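Local coordinates for protein putative NTP pyrophosphohydrolase (Exiguobacterium sibiricum 255-15, PDB 3NL9) that probably hydrolyses nucleoside triphosphates to monophosphates and pyrophosphate, as an all-helical member of the MazG clan related to phosphoribosyl-ATP pyrophosphohydrolases, at residues A[12-17]-A[125-130]; A[112-117]-A[161-166]. All blocks are in the same frame, centred on the assembly; numbering follows the deposited sequence.

In the fold
From the N terminus, the chain enters contact 1 at the end of helix 7-17 and runs through helices 31-52, 57-79 and 87-112 before the linker 112-117 supplies the first half of contact 2. Helix 117-128 then returns to helix 7-17, and contact 1 closes a long, largely helical loop. Only later, with helix 156-170, is contact 2 completed, so the two closures cross along the chain. Contact 1 joins the N-terminal helix to the end of helix 117-128; contact 2 straps the C-terminal helix 156-170 to the linker that leads into helix 117-128. Their centres lie about 22 Å apart, and each also touches the second subunit.

Contact 1: residues A[12-17]-A[125-130]; sequences KQFHQT and QANMAK. With EDO (1,2-ethanediol), chain B.
Phe14 and Met128, a selenomethionine, bring helix 7-17 against the end of helix 117-128, their CA atoms 6.6 Å apart. The contact is mainly van der Waals packing, and no hydrogen bond crosses it. The selenium SE of Met128 lies 3.9 Å from CA of Phe14 and sits near the plane of the ring, at its edge, with CG of Gln13 as a further neighbour. Bends at chi2 and chi3 fold the Met128 chain so that its methyl CE ends on Thr17, 3.3 Å from OG1 and 3.6 Å from CG2.

The amide of Asn127 takes a face of the same ring. Its ND2 stands 4.0 Å above the ring centre, with the amide and ring planes 28° apart, while CB of Asn127 comes to 3.5 Å from CE1 of Phe14. Phe14 reaches this position with CG anti to the backbone N (chi1 179°), which swings the far end of the ring close to Asn127.

One polar contact involves a bound 1,2-ethanediol, probably left from the crystallisation liquor. NE2 of His15 and O2 of the diol share a hydrogen bond of 2.8 Å, with the oxygen in the plane of the imidazole; ND1 of His15 is held by the carbonyl of Pro21, and Arg37 also bonds the diol.

The contact lies near the surface, with Phe18 stacked on Phe14 just beyond helix 7-17. Tyr103 of the second subunit packs on Asn127, placing these two helix ends beside helix 87-112 of that subunit.

Contact 2: residues A[112-117]-A[161-166]; sequences AGLEPG and AEVVRQ
The linker between helices 87-112 and 117-128 is clasped by the side-chain amide of Gln166, which pairs with the backbone of Glu115 through both its polar atoms. OE1 of Gln166 accepts from N of Glu115 at 2.9 Å, nearly straight (168°) and on a lone pair in the carbonyl plane. NE2 donates to O of Glu115 at 3.0 Å, the acceptor lying close to the amide plane. With CG of Gln166 anti to its carbonyl carbon and the chain extended beyond, the amide is carried across to the linker.

A Schellman motif ends helix 87-112 just before this point: Gly113, with positive phi, is its C-prime residue, and Leu114 N and Gly113 N return to the carbonyls of Phe109 and Val110. The chain then runs extended through Glu115, and N and O of that residue are the two atoms Gln166 binds.

Glu162, one turn earlier on helix 156-170, receives NE2 of Gln166 at 3.0 Å on the anti lone pair of OE2. Arg165 grips the same carboxylate side-on, NE reaching OE1 at 2.9 Å and NH2 the syn side of OE2, a two-point grip that limits rotation of the Glu162 carboxylate. An alanine in place of Gln166 would lose both bonds to the linker and is likely to leave N and O of Glu115 without these mates.

Beside the amide, CD2 of Leu114 meets CG1 of Val163 at 4.0 Å, the two side chains crossing at about a right angle. The carboxylate of Glu115 pairs with Lys170, while Leu91 of the second subunit packs on Val163.

Contact 1: residues A[12-17]-A[125-130]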
ATOM      1  N   LYS A  12       2.037  -6.268  13.514  1.00 18.17           N
ATOM      2  CA  LYS A  12       1.922  -7.605  14.075  1.00 20.24           C
ATOM      3  C   LYS A  12       1.415  -7.523  15.513  1.00 19.69           C
ATOM      4  O   LYS A  12       0.524  -8.278  15.947  1.00 14.98           O
ATOM      5  CB  LYS A  12       3.281  -8.300  13.998  1.00 21.74           C
ATOM      6  CG  LYS A  12       3.246  -9.740  14.464  1.00 22.93           C
ATOM      7  CD  LYS A  12       4.543 -10.446  14.142  1.00 27.89           C
ATOM      8  CE  LYS A  12       4.573 -11.795  14.843  1.00 35.49           C
ATOM      9  NZ  LYS A  12       5.675 -12.642  14.339  1.00 37.38           N
ATOM     10  N   GLN A  13       1.983  -6.594  16.252  1.00 19.89           N
ATOM     11  CA  GLN A  13       1.547  -6.302  17.618  1.00 22.12           C
ATOM     12  C   GLN A  13       0.040  -5.893  17.692  1.00 19.42           C
ATOM     13  O   GLN A  13      -0.710  -6.387  18.519  1.00 18.52           O
ATOM     14  CB  GLN A  13       2.389  -5.130  18.113  1.00 22.81           C
ATOM     15  CG  GLN A  13       1.904  -4.545  19.404  1.00 24.02           C
ATOM     16  CD  GLN A  13       2.383  -5.336  20.515  1.00 33.97           C
ATOM     17  OE1 GLN A  13       3.561  -5.211  20.890  1.00 35.10           O
ATOM     18  NE2 GLN A  13       1.515  -6.225  21.045  1.00 25.78           N
ATOM     19  N   PHE A  14      -0.364  -4.963  16.833  1.00 17.49           N
ATOM     20  CA  PHE A  14      -1.770  -4.547  16.748  1.00 16.72           C
ATOM     21  C   PHE A  14      -2.657  -5.779  16.499  1.00 20.18           C
ATOM     22  O   PHE A  14      -3.650  -5.994  17.201  1.00 19.72           O
ATOM     23  CB  PHE A  14      -1.956  -3.480  15.658  1.00 17.75           C
ATOM     24  CG  PHE A  14      -3.415  -3.014  15.495  1.00 20.43           C
ATOM     25  CD1 PHE A  14      -4.029  -2.259  16.481  1.00 17.17           C
ATOM     26  CD2 PHE A  14      -4.160  -3.404  14.403  1.00 22.33           C
ATOM     27  CE1 PHE A  14      -5.363  -1.849  16.348  1.00  9.91           C
ATOM     28  CE2 PHE A  14      -5.487  -3.019  14.275  1.00 17.79           C
ATOM     29  CZ  PHE A  14      -6.080  -2.240  15.237  1.00 15.06           C
ATOM     30  N   HIS A  15      -2.266  -6.624  15.537  1.00 21.18           N
ATOM     31  CA  HIS A  15      -3.038  -7.845  15.270  1.00 17.74           C
ATOM     32  C   HIS A  15      -3.217  -8.782  16.460  1.00 19.41           C
ATOM     33  O   HIS A  15      -4.353  -9.249  16.698  1.00 16.85           O
ATOM     34  CB  HIS A  15      -2.494  -8.623  14.052  1.00 15.16           C
ATOM     35  CG  HIS A  15      -2.907  -8.048  12.723  1.00 14.07           C
ATOM     36  ND1 HIS A  15      -3.384  -8.833  11.694  1.00 16.27           N
ATOM     37  CD2 HIS A  15      -2.882  -6.776  12.245  1.00 15.94           C
ATOM     38  CE1 HIS A  15      -3.649  -8.071  10.646  1.00 21.07           C
ATOM     39  NE2 HIS A  15      -3.355  -6.819  10.953  1.00 13.79           N
ATOM     40  N   GLN A  16      -2.137  -9.045  17.201  1.00 20.20           N
ATOM     41  CA  GLN A  16      -2.209  -9.908  18.408  1.00 21.16           C
ATOM     42  C   GLN A  16      -3.114  -9.224  19.421  1.00 19.90           C
ATOM     43  O   GLN A  16      -4.050  -9.825  19.905  1.00 17.02           O
ATOM     44  CB  GLN A  16      -0.830 -10.163  19.061  1.00 25.96           C
ATOM     45  CG  GLN A  16       0.161 -11.018  18.210  1.00 37.48           C
ATOM     46  CD  GLN A  16       1.548 -11.232  18.872  1.00 48.73           C
ATOM     47  OE1 GLN A  16       1.666 -11.904  19.900  1.00 53.37           O
ATOM     48  NE2 GLN A  16       2.593 -10.657  18.265  1.00 52.42           N
ATOM     49  N   THR A  17      -2.878  -7.936  19.680  1.00 16.39           N
ATOM     50  CA  THR A  17      -3.567  -7.247  20.782  1.00 17.36           C
ATOM     51  C   THR A  17      -5.123  -7.226  20.557  1.00 19.64           C
ATOM     52  O   THR A  17      -5.895  -7.509  21.488  1.00 20.55           O
ATOM     53  CB  THR A  17      -2.955  -5.833  21.011  1.00 18.70           C
ATOM     54  OG1 THR A  17      -1.605  -5.964  21.517  1.00 14.22           O
ATOM     55  CG2 THR A  17      -3.767  -5.005  22.007  1.00 17.82           C
ATOM     56  N   GLN A 125       0.129   4.389  17.590  1.00 17.32           N
ATOM     57  CA  GLN A 125      -0.082   4.674  19.011  1.00 18.06           C
ATOM     58  C   GLN A 125      -1.579   4.836  19.335  1.00 16.12           C
ATOM     59  O   GLN A 125      -2.083   4.322  20.348  1.00 17.33           O
ATOM     60  CB  GLN A 125       0.737   5.891  19.436  1.00 19.67           C
ATOM     61  CG  GLN A 125       2.220   5.616  19.407  1.00 27.20           C
ATOM     62  CD  GLN A 125       3.087   6.694  20.051  1.00 38.59           C
ATOM     63  OE1 GLN A 125       2.599   7.580  20.758  1.00 48.83           O
ATOM     64  NE2 GLN A 125       4.393   6.588  19.831  1.00 40.54           N
ATOM     65  N   ALA A 126      -2.292   5.508  18.453  1.00 17.45           N
ATOM     66  CA  ALA A 126      -3.744   5.691  18.578  1.00 17.43           C
ATOM     67  C   ALA A 126      -4.494   4.347  18.484  1.00 19.02           C
ATOM     68  O   ALA A 126      -5.450   4.075  19.227  1.00 20.22           O
ATOM     69  CB  ALA A 126      -4.232   6.683  17.476  1.00 19.21           C
ATOM     70  N   ASN A 127      -4.046   3.492  17.565  1.00 18.16           N
ATOM     71  CA  ASN A 127      -4.625   2.184  17.432  1.00 19.13           C
ATOM     72  C   ASN A 127      -4.443   1.431  18.751  1.00 17.70           C
ATOM     73  O   ASN A 127      -5.403   0.851  19.275  1.00 18.39           O
ATOM     74  CB  ASN A 127      -3.960   1.405  16.278  1.00 21.26           C
ATOM     75  CG  ASN A 127      -4.582   1.703  14.916  1.00 23.15           C
ATOM     76  OD1 ASN A 127      -5.554   2.457  14.817  1.00 20.19           O
ATOM     77  ND2 ASN A 127      -4.052   1.057  13.861  1.00 20.07           N
HETATM   78  N   MSE A 128      -3.223   1.478  19.295  1.00 17.36           N
HETATM   79  CA  MSE A 128      -2.907   0.722  20.536  1.00 18.86           C
HETATM   80  C   MSE A 128      -3.656   1.297  21.735  1.00 21.63           C
HETATM   81  O   MSE A 128      -3.953   0.584  22.687  1.00 21.23           O
HETATM   82  CB  MSE A 128      -1.391   0.675  20.800  1.00 19.28           C
HETATM   83  CG  MSE A 128      -0.555  -0.153  19.781  1.00 21.92           C
HETATM   84 SE   MSE A 128      -1.148  -2.023  19.615  0.75 13.63          SE
HETATM   85  CE  MSE A 128      -1.024  -2.754  21.416  1.00 11.44           C
ATOM     86  N   ALA A 129      -3.985   2.583  21.675  1.00 17.96           N
ATOM     87  CA  ALA A 129      -4.682   3.256  22.771  1.00 20.22           C
ATOM     88  C   ALA A 129      -6.200   2.928  22.765  1.00 18.33           C
ATOM     89  O   ALA A 129      -6.963   3.463  23.571  1.00 20.19           O
ATOM     90  CB  ALA A 129      -4.453   4.770  22.688  1.00 20.37           C
ATOM     91  N   LYS A 130      -6.648   2.040  21.874  1.00 17.70           N
ATOM     92  CA  LYS A 130      -8.058   1.657  21.844  1.00 17.28           C
ATOM     93  C   LYS A 130      -8.410   0.668  22.924  1.00 20.51           C
ATOM     94  O   LYS A 130      -9.559   0.272  23.059  1.00 23.15           O
ATOM     95  CB  LYS A 130      -8.456   1.095  20.486  1.00 18.32           C
ATOM     96  CG  LYS A 130      -8.480   2.121  19.378  1.00 23.73           C
ATOM     97  CD  LYS A 130      -9.231   1.566  18.189  1.00 31.30           C
ATOM     98  CE  LYS A 130      -9.209   2.526  17.018  1.00 41.15           C
ATOM     99  NZ  LYS A 130     -10.043   2.018  15.888  1.00 38.23           N
TER
HETATM  100  C1  EDO B 201      -6.327  -4.624  10.546  1.00 20.01           C
HETATM  101  O1  EDO B 201      -6.951  -5.298   9.431  1.00 23.56           O
HETATM  102  C2  EDO B 201      -5.089  -3.863  10.052  1.00 18.13           C
HETATM  103  O2  EDO B 201      -4.169  -4.714   9.337  1.00 17.51           O

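Contact 2: residues A[112-117]-A[161-166]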
ATOM      1  N   ALA A 112       5.045  13.240  -2.457  1.00 20.24           N
ATOM      2  CA  ALA A 112       4.431  14.215  -1.552  1.00 19.67           C
ATOM      3  C   ALA A 112       5.493  14.947  -0.722  1.00 22.39           C
ATOM      4  O   ALA A 112       5.195  15.969  -0.113  1.00 21.10           O
ATOM      5  CB  ALA A 112       3.460  13.502  -0.611  1.00 18.55           C
ATOM      6  N   GLY A 113       6.712  14.401  -0.669  1.00 19.27           N
ATOM      7  CA  GLY A 113       7.756  14.935   0.201  1.00 21.55           C
ATOM      8  C   GLY A 113       7.463  14.787   1.690  1.00 21.68           C
ATOM      9  O   GLY A 113       7.867  15.628   2.496  1.00 22.04           O
ATOM     10  N   LEU A 114       6.736  13.735   2.042  1.00 22.06           N
ATOM     11  CA  LEU A 114       6.421  13.430   3.433  1.00 20.12           C
ATOM     12  C   LEU A 114       7.158  12.185   3.897  1.00 21.49           C
ATOM     13  O   LEU A 114       7.132  11.124   3.223  1.00 20.51           O
ATOM     14  CB  LEU A 114       4.919  13.197   3.641  1.00 21.62           C
ATOM     15  CG  LEU A 114       3.944  14.362   3.697  1.00 24.45           C
ATOM     16  CD1 LEU A 114       2.523  13.768   3.666  1.00 19.44           C
ATOM     17  CD2 LEU A 114       4.172  15.252   4.920  1.00 16.75           C
ATOM     18  N   GLU A 115       7.777  12.294   5.072  1.00 22.49           N
ATOM     19  CA  GLU A 115       8.439  11.154   5.698  1.00 20.59           C
ATOM     20  C   GLU A 115       7.348  10.404   6.417  1.00 19.79           C
ATOM     21  O   GLU A 115       6.598  11.022   7.203  1.00 20.73           O
ATOM     22  CB  GLU A 115       9.572  11.639   6.607  1.00 24.61           C
ATOM     23  CG  GLU A 115      10.711  12.135   5.777  1.00 28.56           C
ATOM     24  CD  GLU A 115      11.814  12.808   6.547  1.00 43.41           C
ATOM     25  OE1 GLU A 115      11.794  12.785   7.797  1.00 42.94           O
ATOM     26  OE2 GLU A 115      12.699  13.374   5.860  1.00 39.06           O
ATOM     27  N   PRO A 116       7.173   9.101   6.087  1.00 18.64           N
ATOM     28  CA  PRO A 116       6.055   8.316   6.633  1.00 17.81           C
ATOM     29  C   PRO A 116       6.207   7.851   8.083  1.00 19.94           C
ATOM     30  O   PRO A 116       5.196   7.596   8.765  1.00 18.34           O
ATOM     31  CB  PRO A 116       6.020   7.069   5.713  1.00 18.67           C
ATOM     32  CG  PRO A 116       7.386   6.898   5.263  1.00 21.91           C
ATOM     33  CD  PRO A 116       7.875   8.340   5.032  1.00 17.30           C
ATOM     34  N   GLY A 117       7.439   7.683   8.542  1.00 18.34           N
ATOM     35  CA  GLY A 117       7.675   7.111   9.876  1.00 20.42           C
ATOM     36  C   GLY A 117       6.897   7.767  11.024  1.00 19.61           C
ATOM     37  O   GLY A 117       6.210   7.080  11.790  1.00 20.28           O
ATOM     38  N   ALA A 161      -0.841  17.989  12.554  1.00 20.09           N
ATOM     39  CA  ALA A 161       0.228  18.741  13.209  1.00 21.43           C
ATOM     40  C   ALA A 161       1.611  18.240  12.777  1.00 19.87           C
ATOM     41  O   ALA A 161       2.561  19.018  12.673  1.00 21.52           O
ATOM     42  CB  ALA A 161       0.080  18.655  14.766  1.00 22.88           C
ATOM     43  N   GLU A 162       1.716  16.938  12.541  1.00 21.25           N
ATOM     44  CA  GLU A 162       2.969  16.311  12.068  1.00 21.53           C
ATOM     45  C   GLU A 162       3.333  16.759  10.640  1.00 18.82           C
ATOM     46  O   GLU A 162       4.515  17.015  10.334  1.00 20.55           O
ATOM     47  CB  GLU A 162       2.852  14.777  12.161  1.00 21.70           C
ATOM     48  CG  GLU A 162       4.053  13.939  11.623  1.00 19.96           C
ATOM     49  CD  GLU A 162       5.423  14.421  12.110  1.00 29.87           C
ATOM     50  OE1 GLU A 162       5.567  14.839  13.295  1.00 23.08           O
ATOM     51  OE2 GLU A 162       6.384  14.351  11.303  1.00 26.00           O
ATOM     52  N   VAL A 163       2.323  16.864   9.786  1.00 20.54           N
ATOM     53  CA  VAL A 163       2.513  17.396   8.447  1.00 19.29           C
ATOM     54  C   VAL A 163       3.054  18.829   8.543  1.00 21.63           C
ATOM     55  O   VAL A 163       4.067  19.111   7.925  1.00 19.81           O
ATOM     56  CB  VAL A 163       1.240  17.296   7.565  1.00 20.00           C
ATOM     57  CG1 VAL A 163       1.461  17.953   6.214  1.00 16.69           C
ATOM     58  CG2 VAL A 163       0.845  15.833   7.339  1.00 20.17           C
ATOM     59  N   VAL A 164       2.403  19.699   9.326  1.00 22.53           N
ATOM     60  CA  VAL A 164       2.874  21.101   9.551  1.00 22.17           C
ATOM     61  C   VAL A 164       4.304  21.136  10.111  1.00 24.06           C
ATOM     62  O   VAL A 164       5.125  21.937   9.679  1.00 24.23           O
ATOM     63  CB  VAL A 164       1.916  21.900  10.482  1.00 24.32           C
ATOM     64  CG1 VAL A 164       2.457  23.333  10.774  1.00 22.45           C
ATOM     65  CG2 VAL A 164       0.523  21.986   9.864  1.00 21.77           C
ATOM     66  N   ARG A 165       4.612  20.251  11.062  1.00 23.50           N
ATOM     67  CA  ARG A 165       5.967  20.155  11.602  1.00 26.54           C
ATOM     68  C   ARG A 165       7.005  19.854  10.495  1.00 24.68           C
ATOM     69  O   ARG A 165       8.049  20.493  10.420  1.00 24.36           O
ATOM     70  CB  ARG A 165       6.052  19.077  12.696  1.00 24.98           C
ATOM     71  CG  ARG A 165       7.414  19.027  13.404  1.00 28.75           C
ATOM     72  CD  ARG A 165       7.615  17.748  14.205  1.00 29.32           C
ATOM     73  NE  ARG A 165       7.838  16.575  13.346  1.00 30.23           N
ATOM     74  CZ  ARG A 165       8.959  16.333  12.666  1.00 32.04           C
ATOM     75  NH1 ARG A 165       9.993  17.183  12.722  1.00 29.30           N
ATOM     76  NH2 ARG A 165       9.045  15.232  11.919  1.00 31.45           N
ATOM     77  N   GLN A 166       6.721  18.864   9.660  1.00 23.16           N
ATOM     78  CA  GLN A 166       7.591  18.558   8.515  1.00 23.24           C
ATOM     79  C   GLN A 166       7.720  19.716   7.520  1.00 24.21           C
ATOM     80  O   GLN A 166       8.836  20.011   7.055  1.00 24.72           O
ATOM     81  CB  GLN A 166       7.132  17.313   7.783  1.00 21.51           C
ATOM     82  CG  GLN A 166       7.285  16.058   8.605  1.00 26.53           C
ATOM     83  CD  GLN A 166       7.122  14.805   7.772  1.00 27.88           C
ATOM     84  OE1 GLN A 166       7.449  14.793   6.590  1.00 24.06           O
ATOM     85  NE2 GLN A 166       6.622  13.748   8.391  1.00 19.61           N
TER
HETATM   86  O   HOH W   1       9.373  16.053   5.164  1.00 26.38           O